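Local coordinates for uncharacterized protein (PDB 4FXT) that is of unknown function but, as a DUF3823 family member from Bacteroides ovatus, probably pairs a transthyretin-like N-terminal domain with an E-set-like C-terminal one, at residues A[131-136]-A[143-148]; A[176-181]-A[196-201]. All coordinates share one frame; numbering follows the deposited sequence.

Contact 1 (A[131-136]-A[143-148]); sequences GIYLGT and KQKEAE. With EDO (1,2-ethanediol), chain O.
Leu-134 O is gripped by two backbone N-H groups: Glu-146 N at 2.7 Å, lying in the carbonyl plane, and Ala-147 N at 3.2 Å, tilted from it. Two consecutive residues thus face Leu-134, which defines a classic beta bulge at the start of strand 147-150. The register then settles into antiparallel pairing, with Leu-134 N donating almost straight (171°) to Ala-147 O at 3.0 Å. On the opposite face from Leu-134 and Ala-147, the Tyr-133 ring and the Glu-148 side chain run alongside each other. Glu-148 CG sits between its backbone N and carbonyl carbon (chi1 71°), which carries OE1 to the ring edge, 3.4 Å from Tyr-133 CE1, while Lys-145 CD approaches Tyr-133 CD1 obliquely at 4.0 Å. With an alanine here in place of the tyrosine ring, a gap would probably open beside the aliphatic parts of Lys-145 and Glu-148, leaving both chains freer to turn. Beyond the bulge, a 1,2-ethanediol, probably from the crystallisation liquor, bridges the segments: its O2 accepts from Thr-136 N (2.8 Å) and donates to Glu-146 OE1 (3.0 Å). The hairpin forms one margin of a four-stranded sheet; strand 176-185 flanks strand 127-135 on its other side, and Ile-165 of strand 160-166 packs on Ile-132 and Leu-134.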
ATOM      1  N   GLY A 131      -2.840 -12.311  -2.837  1.00 38.86           N
ATOM      2  CA  GLY A 131      -2.503 -12.936  -1.567  1.00 38.36           C
ATOM      3  C   GLY A 131      -3.221 -12.372  -0.356  1.00 43.43           C
ATOM      4  O   GLY A 131      -3.527 -11.182  -0.313  1.00 42.21           O
ATOM      5  N   ILE A 132      -3.531 -13.246   0.615  1.00 42.96           N
ATOM      6  CA  ILE A 132      -4.065 -12.907   1.932  1.00 44.42           C
ATOM      7  C   ILE A 132      -2.936 -13.174   2.910  1.00 46.76           C
ATOM      8  O   ILE A 132      -2.335 -14.246   2.856  1.00 45.59           O
ATOM      9  CB  ILE A 132      -5.398 -13.600   2.343  1.00 49.71           C
ATOM     10  CG1 ILE A 132      -6.540 -13.368   1.337  1.00 50.39           C
ATOM     11  CG2 ILE A 132      -5.841 -13.199   3.755  1.00 50.39           C
ATOM     12  CD1 ILE A 132      -6.663 -14.414   0.460  1.00 63.48           C
ATOM     13  N   TYR A 133      -2.614 -12.192   3.768  1.00 44.09           N
ATOM     14  CA  TYR A 133      -1.509 -12.316   4.718  1.00 43.63           C
ATOM     15  C   TYR A 133      -1.999 -12.102   6.146  1.00 49.07           C
ATOM     16  O   TYR A 133      -2.883 -11.271   6.376  1.00 49.39           O
ATOM     17  CB  TYR A 133      -0.421 -11.301   4.355  1.00 43.08           C
ATOM     18  CG  TYR A 133       0.023 -11.436   2.909  1.00 44.93           C
ATOM     19  CD1 TYR A 133       0.894 -12.449   2.519  1.00 48.11           C
ATOM     20  CD2 TYR A 133      -0.442 -10.564   1.928  1.00 44.02           C
ATOM     21  CE1 TYR A 133       1.253 -12.623   1.183  1.00 48.92           C
ATOM     22  CE2 TYR A 133      -0.064 -10.706   0.597  1.00 44.98           C
ATOM     23  CZ  TYR A 133       0.782 -11.743   0.227  1.00 53.85           C
ATOM     24  OH  TYR A 133       1.129 -11.951  -1.087  1.00 52.05           O
ATOM     25  N   LEU A 134      -1.469 -12.902   7.083  1.00 45.14           N
ATOM     26  CA  LEU A 134      -1.702 -12.789   8.532  1.00 46.73           C
ATOM     27  C   LEU A 134      -0.380 -12.564   9.213  1.00 52.70           C
ATOM     28  O   LEU A 134       0.568 -13.290   8.912  1.00 54.04           O
ATOM     29  CB  LEU A 134      -2.423 -14.012   9.153  1.00 48.20           C
ATOM     30  CG  LEU A 134      -3.788 -14.489   8.553  1.00 52.59           C
ATOM     31  CD1 LEU A 134      -4.253 -15.738   9.231  1.00 52.43           C
ATOM     32  CD2 LEU A 134      -4.868 -13.415   8.626  1.00 53.73           C
ATOM     33  N   GLY A 135      -0.301 -11.548  10.078  1.00 48.18           N
ATOM     34  CA  GLY A 135       0.917 -11.190  10.804  1.00 47.20           C
ATOM     35  C   GLY A 135       0.704 -10.904  12.276  1.00 49.61           C
ATOM     36  O   GLY A 135      -0.432 -10.663  12.704  1.00 48.59           O
ATOM     37  N   THR A 136       1.797 -10.931  13.068  1.00 45.74           N
ATOM     38  CA  THR A 136       1.690 -10.674  14.511  1.00 47.19           C
ATOM     39  C   THR A 136       1.591  -9.147  14.751  1.00 52.93           C
ATOM     40  O   THR A 136       0.872  -8.705  15.657  1.00 53.36           O
ATOM     41  CB  THR A 136       2.860 -11.299  15.316  1.00 55.47           C
ATOM     42  OG1 THR A 136       4.080 -10.733  14.891  1.00 65.07           O
ATOM     43  CG2 THR A 136       2.985 -12.795  15.149  1.00 51.93           C
ATOM     44  N   LYS A 143       6.567 -10.104   2.515  1.00 48.86           N
ATOM     45  CA  LYS A 143       7.871 -10.464   3.085  1.00 50.51           C
ATOM     46  C   LYS A 143       7.736 -10.779   4.593  1.00 58.76           C
ATOM     47  O   LYS A 143       8.344 -11.746   5.042  1.00 62.41           O
ATOM     48  CB  LYS A 143       8.915  -9.356   2.847  1.00 53.67           C
ATOM     49  CG  LYS A 143       9.263  -9.083   1.363  1.00 76.34           C
ATOM     50  CD  LYS A 143       9.829 -10.298   0.593  1.00 90.53           C
ATOM     51  CE  LYS A 143      10.021 -10.016  -0.880  1.00102.54           C
ATOM     52  NZ  LYS A 143      10.444 -11.223  -1.635  1.00110.11           N
ATOM     53  N   GLN A 144       6.974  -9.975   5.369  1.00 54.79           N
ATOM     54  CA  GLN A 144       6.712 -10.173   6.800  1.00 54.57           C
ATOM     55  C   GLN A 144       5.336 -10.716   7.001  1.00 56.92           C
ATOM     56  O   GLN A 144       4.346  -9.981   6.847  1.00 59.83           O
ATOM     57  CB  GLN A 144       6.865  -8.887   7.609  1.00 56.90           C
ATOM     58  CG  GLN A 144       8.247  -8.324   7.847  1.00 86.96           C
ATOM     59  CD  GLN A 144       8.016  -7.108   8.719  1.00116.03           C
ATOM     60  OE1 GLN A 144       7.512  -6.069   8.246  1.00110.61           O
ATOM     61  NE2 GLN A 144       8.236  -7.254  10.037  1.00109.36           N
ATOM     62  N   LYS A 145       5.253 -12.007   7.320  1.00 49.67           N
ATOM     63  CA  LYS A 145       3.975 -12.718   7.462  1.00 47.65           C
ATOM     64  C   LYS A 145       4.146 -13.944   8.315  1.00 53.83           C
ATOM     65  O   LYS A 145       5.234 -14.534   8.344  1.00 54.22           O
ATOM     66  CB  LYS A 145       3.428 -13.118   6.069  1.00 46.19           C
ATOM     67  CG  LYS A 145       4.506 -13.873   5.287  1.00 36.50           C
ATOM     68  CD  LYS A 145       4.197 -14.258   3.914  1.00 38.77           C
ATOM     69  CE  LYS A 145       5.474 -14.671   3.182  1.00 48.33           C
ATOM     70  NZ  LYS A 145       6.171 -15.835   3.774  1.00 67.25           N
ATOM     71  N   GLU A 146       3.051 -14.346   8.990  1.00 51.21           N
ATOM     72  CA  GLU A 146       3.022 -15.553   9.820  1.00 51.45           C
ATOM     73  C   GLU A 146       2.310 -16.667   9.024  1.00 52.31           C
ATOM     74  O   GLU A 146       2.534 -17.855   9.258  1.00 52.10           O
ATOM     75  CB  GLU A 146       2.350 -15.266  11.178  1.00 53.30           C
ATOM     76  CG  GLU A 146       2.923 -16.107  12.299  1.00 65.91           C
ATOM     77  CD  GLU A 146       4.365 -15.795  12.627  1.00 85.16           C
ATOM     78  OE1 GLU A 146       4.798 -14.633  12.425  1.00 57.64           O
ATOM     79  OE2 GLU A 146       5.057 -16.716  13.118  1.00 91.12           O
ATOM     80  N   ALA A 147       1.495 -16.251   8.041  1.00 47.25           N
ATOM     81  CA  ALA A 147       0.762 -17.107   7.122  1.00 47.38           C
ATOM     82  C   ALA A 147       0.399 -16.358   5.846  1.00 51.20           C
ATOM     83  O   ALA A 147       0.141 -15.145   5.887  1.00 50.92           O
ATOM     84  CB  ALA A 147      -0.496 -17.627   7.793  1.00 48.71           C
ATOM     85  N   GLU A 148       0.375 -17.073   4.706  1.00 47.86           N
ATOM     86  CA  GLU A 148      -0.044 -16.474   3.431  1.00 45.62           C
ATOM     87  C   GLU A 148      -0.937 -17.435   2.704  1.00 52.91           C
ATOM     88  O   GLU A 148      -0.929 -18.639   2.977  1.00 56.83           O
ATOM     89  CB  GLU A 148       1.115 -16.025   2.512  1.00 45.90           C
ATOM     90  CG  GLU A 148       1.950 -17.093   1.831  1.00 51.81           C
ATOM     91  CD  GLU A 148       2.949 -16.597   0.791  1.00 79.35           C
ATOM     92  OE1 GLU A 148       2.714 -15.529   0.177  1.00 56.68           O
ATOM     93  OE2 GLU A 148       3.923 -17.338   0.523  1.00 86.76           O
TER
HETATM   94  C1  EDO O 301       4.348  -9.662  10.533  1.00 67.93           C
HETATM   95  O1  EDO O 301       4.276  -8.722  11.618  1.00 67.08           O
HETATM   96  C2  EDO O 301       4.981 -11.042  10.914  1.00 68.40           C
HETATM   97  O2  EDO O 301       4.153 -11.819  11.774  1.00 68.67           O

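Contact 2 (A[176-181]-A[196-201])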
ATOM      1  N   TYR A 176      -5.190 -10.945  19.276  1.00 53.79           N
ATOM      2  CA  TYR A 176      -5.547 -10.428  17.945  1.00 50.10           C
ATOM      3  C   TYR A 176      -4.409 -10.653  16.954  1.00 48.43           C
ATOM      4  O   TYR A 176      -3.288 -10.964  17.365  1.00 47.77           O
ATOM      5  CB  TYR A 176      -5.884  -8.906  18.016  1.00 51.73           C
ATOM      6  CG  TYR A 176      -4.765  -8.031  18.567  1.00 54.03           C
ATOM      7  CD1 TYR A 176      -3.803  -7.474  17.725  1.00 55.78           C
ATOM      8  CD2 TYR A 176      -4.688  -7.736  19.920  1.00 56.36           C
ATOM      9  CE1 TYR A 176      -2.775  -6.669  18.227  1.00 57.66           C
ATOM     10  CE2 TYR A 176      -3.671  -6.927  20.431  1.00 57.97           C
ATOM     11  CZ  TYR A 176      -2.716  -6.398  19.582  1.00 61.27           C
ATOM     12  OH  TYR A 176      -1.718  -5.594  20.072  1.00 60.65           O
ATOM     13  N   LEU A 177      -4.674 -10.396  15.664  1.00 41.57           N
ATOM     14  CA  LEU A 177      -3.678 -10.440  14.596  1.00 39.21           C
ATOM     15  C   LEU A 177      -3.972  -9.343  13.569  1.00 46.93           C
ATOM     16  O   LEU A 177      -5.029  -8.717  13.588  1.00 48.48           O
ATOM     17  CB  LEU A 177      -3.582 -11.819  13.905  1.00 37.39           C
ATOM     18  CG  LEU A 177      -4.873 -12.449  13.268  1.00 40.03           C
ATOM     19  CD1 LEU A 177      -5.399 -11.678  12.033  1.00 37.53           C
ATOM     20  CD2 LEU A 177      -4.618 -13.866  12.852  1.00 38.27           C
ATOM     21  N   TYR A 178      -3.051  -9.158  12.641  1.00 43.74           N
ATOM     22  CA  TYR A 178      -3.228  -8.194  11.570  1.00 41.94           C
ATOM     23  C   TYR A 178      -3.377  -8.962  10.284  1.00 44.30           C
ATOM     24  O   TYR A 178      -2.670  -9.954  10.066  1.00 44.97           O
ATOM     25  CB  TYR A 178      -2.078  -7.191  11.530  1.00 42.67           C
ATOM     26  CG  TYR A 178      -2.035  -6.322  12.773  1.00 44.97           C
ATOM     27  CD1 TYR A 178      -1.342  -6.733  13.914  1.00 48.10           C
ATOM     28  CD2 TYR A 178      -2.689  -5.093  12.812  1.00 45.11           C
ATOM     29  CE1 TYR A 178      -1.288  -5.930  15.054  1.00 51.93           C
ATOM     30  CE2 TYR A 178      -2.644  -4.283  13.943  1.00 47.71           C
ATOM     31  CZ  TYR A 178      -1.956  -4.714  15.069  1.00 57.88           C
ATOM     32  OH  TYR A 178      -1.968  -3.941  16.202  1.00 57.32           O
ATOM     33  N   ALA A 179      -4.376  -8.570   9.482  1.00 38.41           N
ATOM     34  CA  ALA A 179      -4.705  -9.223   8.224  1.00 36.52           C
ATOM     35  C   ALA A 179      -4.630  -8.243   7.107  1.00 42.04           C
ATOM     36  O   ALA A 179      -4.888  -7.053   7.325  1.00 43.74           O
ATOM     37  CB  ALA A 179      -6.082  -9.838   8.297  1.00 37.17           C
ATOM     38  N   ARG A 180      -4.273  -8.720   5.906  1.00 37.78           N
ATOM     39  CA  ARG A 180      -4.098  -7.827   4.763  1.00 38.44           C
ATOM     40  C   ARG A 180      -4.205  -8.567   3.424  1.00 44.04           C
ATOM     41  O   ARG A 180      -3.831  -9.735   3.332  1.00 46.29           O
ATOM     42  CB  ARG A 180      -2.702  -7.180   4.882  1.00 39.65           C
ATOM     43  CG  ARG A 180      -2.620  -5.797   4.329  1.00 48.26           C
ATOM     44  CD  ARG A 180      -1.264  -5.220   4.592  1.00 46.94           C
ATOM     45  NE  ARG A 180      -1.186  -3.854   4.086  1.00 49.89           N
ATOM     46  CZ  ARG A 180      -0.054  -3.204   3.857  1.00 62.87           C
ATOM     47  NH1 ARG A 180       1.113  -3.809   4.035  1.00 38.99           N
ATOM     48  NH2 ARG A 180      -0.080  -1.965   3.383  1.00 61.93           N
ATOM     49  N   VAL A 181      -4.666  -7.870   2.388  1.00 38.36           N
ATOM     50  CA  VAL A 181      -4.834  -8.422   1.038  1.00 37.15           C
ATOM     51  C   VAL A 181      -3.882  -7.679   0.108  1.00 40.41           C
ATOM     52  O   VAL A 181      -3.831  -6.450   0.167  1.00 39.33           O
ATOM     53  CB  VAL A 181      -6.314  -8.355   0.536  1.00 40.39           C
ATOM     54  CG1 VAL A 181      -6.464  -8.989  -0.830  1.00 39.37           C
ATOM     55  CG2 VAL A 181      -7.279  -8.998   1.516  1.00 40.85           C
ATOM     56  N   SER A 196      -3.693  -2.658   6.658  1.00 38.80           N
ATOM     57  CA  SER A 196      -3.416  -3.713   7.639  1.00 36.11           C
ATOM     58  C   SER A 196      -4.443  -3.563   8.748  1.00 39.89           C
ATOM     59  O   SER A 196      -4.453  -2.532   9.397  1.00 38.42           O
ATOM     60  CB  SER A 196      -1.993  -3.645   8.139  1.00 35.86           C
ATOM     61  OG  SER A 196      -1.752  -4.670   9.089  1.00 39.38           O
ATOM     62  N   ILE A 197      -5.385  -4.518   8.839  1.00 38.70           N
ATOM     63  CA  ILE A 197      -6.539  -4.479   9.726  1.00 41.12           C
ATOM     64  C   ILE A 197      -6.392  -5.469  10.870  1.00 41.40           C
ATOM     65  O   ILE A 197      -6.164  -6.665  10.651  1.00 35.88           O
ATOM     66  CB  ILE A 197      -7.823  -4.791   8.891  1.00 44.83           C
ATOM     67  CG1 ILE A 197      -7.979  -3.740   7.759  1.00 45.16           C
ATOM     68  CG2 ILE A 197      -9.075  -4.868   9.797  1.00 45.67           C
ATOM     69  CD1 ILE A 197      -9.086  -3.987   6.845  1.00 56.96           C
ATOM     70  N   LYS A 198      -6.585  -4.949  12.096  1.00 41.16           N
ATOM     71  CA  LYS A 198      -6.575  -5.763  13.307  1.00 41.98           C
ATOM     72  C   LYS A 198      -7.821  -6.641  13.353  1.00 49.13           C
ATOM     73  O   LYS A 198      -8.934  -6.165  13.069  1.00 49.52           O
ATOM     74  CB  LYS A 198      -6.488  -4.903  14.563  1.00 45.39           C
ATOM     75  CG  LYS A 198      -6.238  -5.758  15.794  1.00 54.12           C
ATOM     76  CD  LYS A 198      -6.631  -5.145  17.132  1.00 62.60           C
ATOM     77  CE  LYS A 198      -5.845  -3.980  17.622  1.00 68.27           C
ATOM     78  NZ  LYS A 198      -6.251  -3.712  19.035  1.00 74.70           N
ATOM     79  N   VAL A 199      -7.628  -7.926  13.681  1.00 46.99           N
ATOM     80  CA  VAL A 199      -8.698  -8.919  13.764  1.00 47.43           C
ATOM     81  C   VAL A 199      -8.644  -9.558  15.134  1.00 55.56           C
ATOM     82  O   VAL A 199      -7.645 -10.210  15.452  1.00 57.36           O
ATOM     83  CB  VAL A 199      -8.601  -9.980  12.638  1.00 48.27           C
ATOM     84  CG1 VAL A 199      -9.757 -10.971  12.700  1.00 48.42           C
ATOM     85  CG2 VAL A 199      -8.521  -9.338  11.271  1.00 46.23           C
ATOM     86  N   ALA A 200      -9.702  -9.393  15.929  1.00 52.76           N
ATOM     87  CA  ALA A 200      -9.781  -9.985  17.257  1.00 55.28           C
ATOM     88  C   ALA A 200      -9.865 -11.493  17.170  1.00 62.55           C
ATOM     89  O   ALA A 200     -10.568 -12.011  16.314  1.00 61.63           O
ATOM     90  CB  ALA A 200     -10.994  -9.442  17.998  1.00 58.12           C
ATOM     91  N   LEU A 201      -9.136 -12.203  18.039  1.00 61.74           N
ATOM     92  CA  LEU A 201      -9.154 -13.675  18.070  1.00 60.43           C
ATOM     93  C   LEU A 201      -9.800 -14.143  19.375  1.00 68.63           C
ATOM     94  O   LEU A 201     -10.267 -15.280  19.479  1.00 69.78           O
ATOM     95  CB  LEU A 201      -7.734 -14.248  17.907  1.00 57.77           C
ATOM     96  CG  LEU A 201      -6.965 -13.824  16.649  1.00 57.27           C
ATOM     97  CD1 LEU A 201      -5.591 -14.388  16.662  1.00 56.12           C
ATOM     98  CD2 LEU A 201      -7.671 -14.231  15.374  1.00 55.02           C
TER
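The Tyr-176 ring carries Lys-198 over one face and has Tyr-178 CE1 at its edge, in plane. Lys-198 NZ stands 4.3 Å from the ring centroid and only 7° off the normal, a cation-pi contact, and CD adds a CH-pi contact at 4.0 Å from the same centroid. The lysine leaves with CG anti to the backbone N (chi1 -170°) and bends at chi3 (-68°), which folds its end over the ring. The Tyr-178 ring takes Lys-198 obliquely, CE2 lying 3.9 Å from CB of the lysine. Beneath these side chains runs an antiparallel beta hairpin, consistent with an E-set-like C-terminal domain: Leu-177 pairs with Val-199, and Ala-179 with Ile-197, each through two backbone hydrogen bonds, the shortest from Val-199 N to Leu-177 O at 2.7 Å. The other face is apolar. Leu-177 CD1 meets Val-199 CB at 3.7 Å, the two side chains pointing the same way, whereas Leu-201 crosses Leu-177 at about a right angle; Phe-105 of strand 98-108 packs against Ala-179, Ile-197 and Val-199. Toward Ser-196, Arg-180 lays its CD 3.9 Å from the serine CB, and its guanidinium reaches the backbone oxygens of Val-23, Thr-140 and Ser-194, while Ser-196 OG is hydrogen-bonded to Ile-138 O.

In the fold
Contacts 1 and 2 belong to one antiparallel sheet of the C-terminal domain, ordered 147-150, 127-135, 176-185, 192-200, so each contact joins an outermost strand to an inner one. Their centres lie about 10 Å apart. Along the chain they come in series: the 127-135/147-150 hairpin is complete before the 176-185/192-200 hairpin begins. The inner strands join them, with probable hydrogen bonds from Tyr-133 N to Arg-180 O (2.8 Å) and from Gly-135 N to Tyr-178 O (2.9 Å). Leu-134 also packs on Leu-177 and Ala-179, giving the two hairpins a shared apolar face. Two sequence-local hairpins are thereby combined into a single four-stranded sheet.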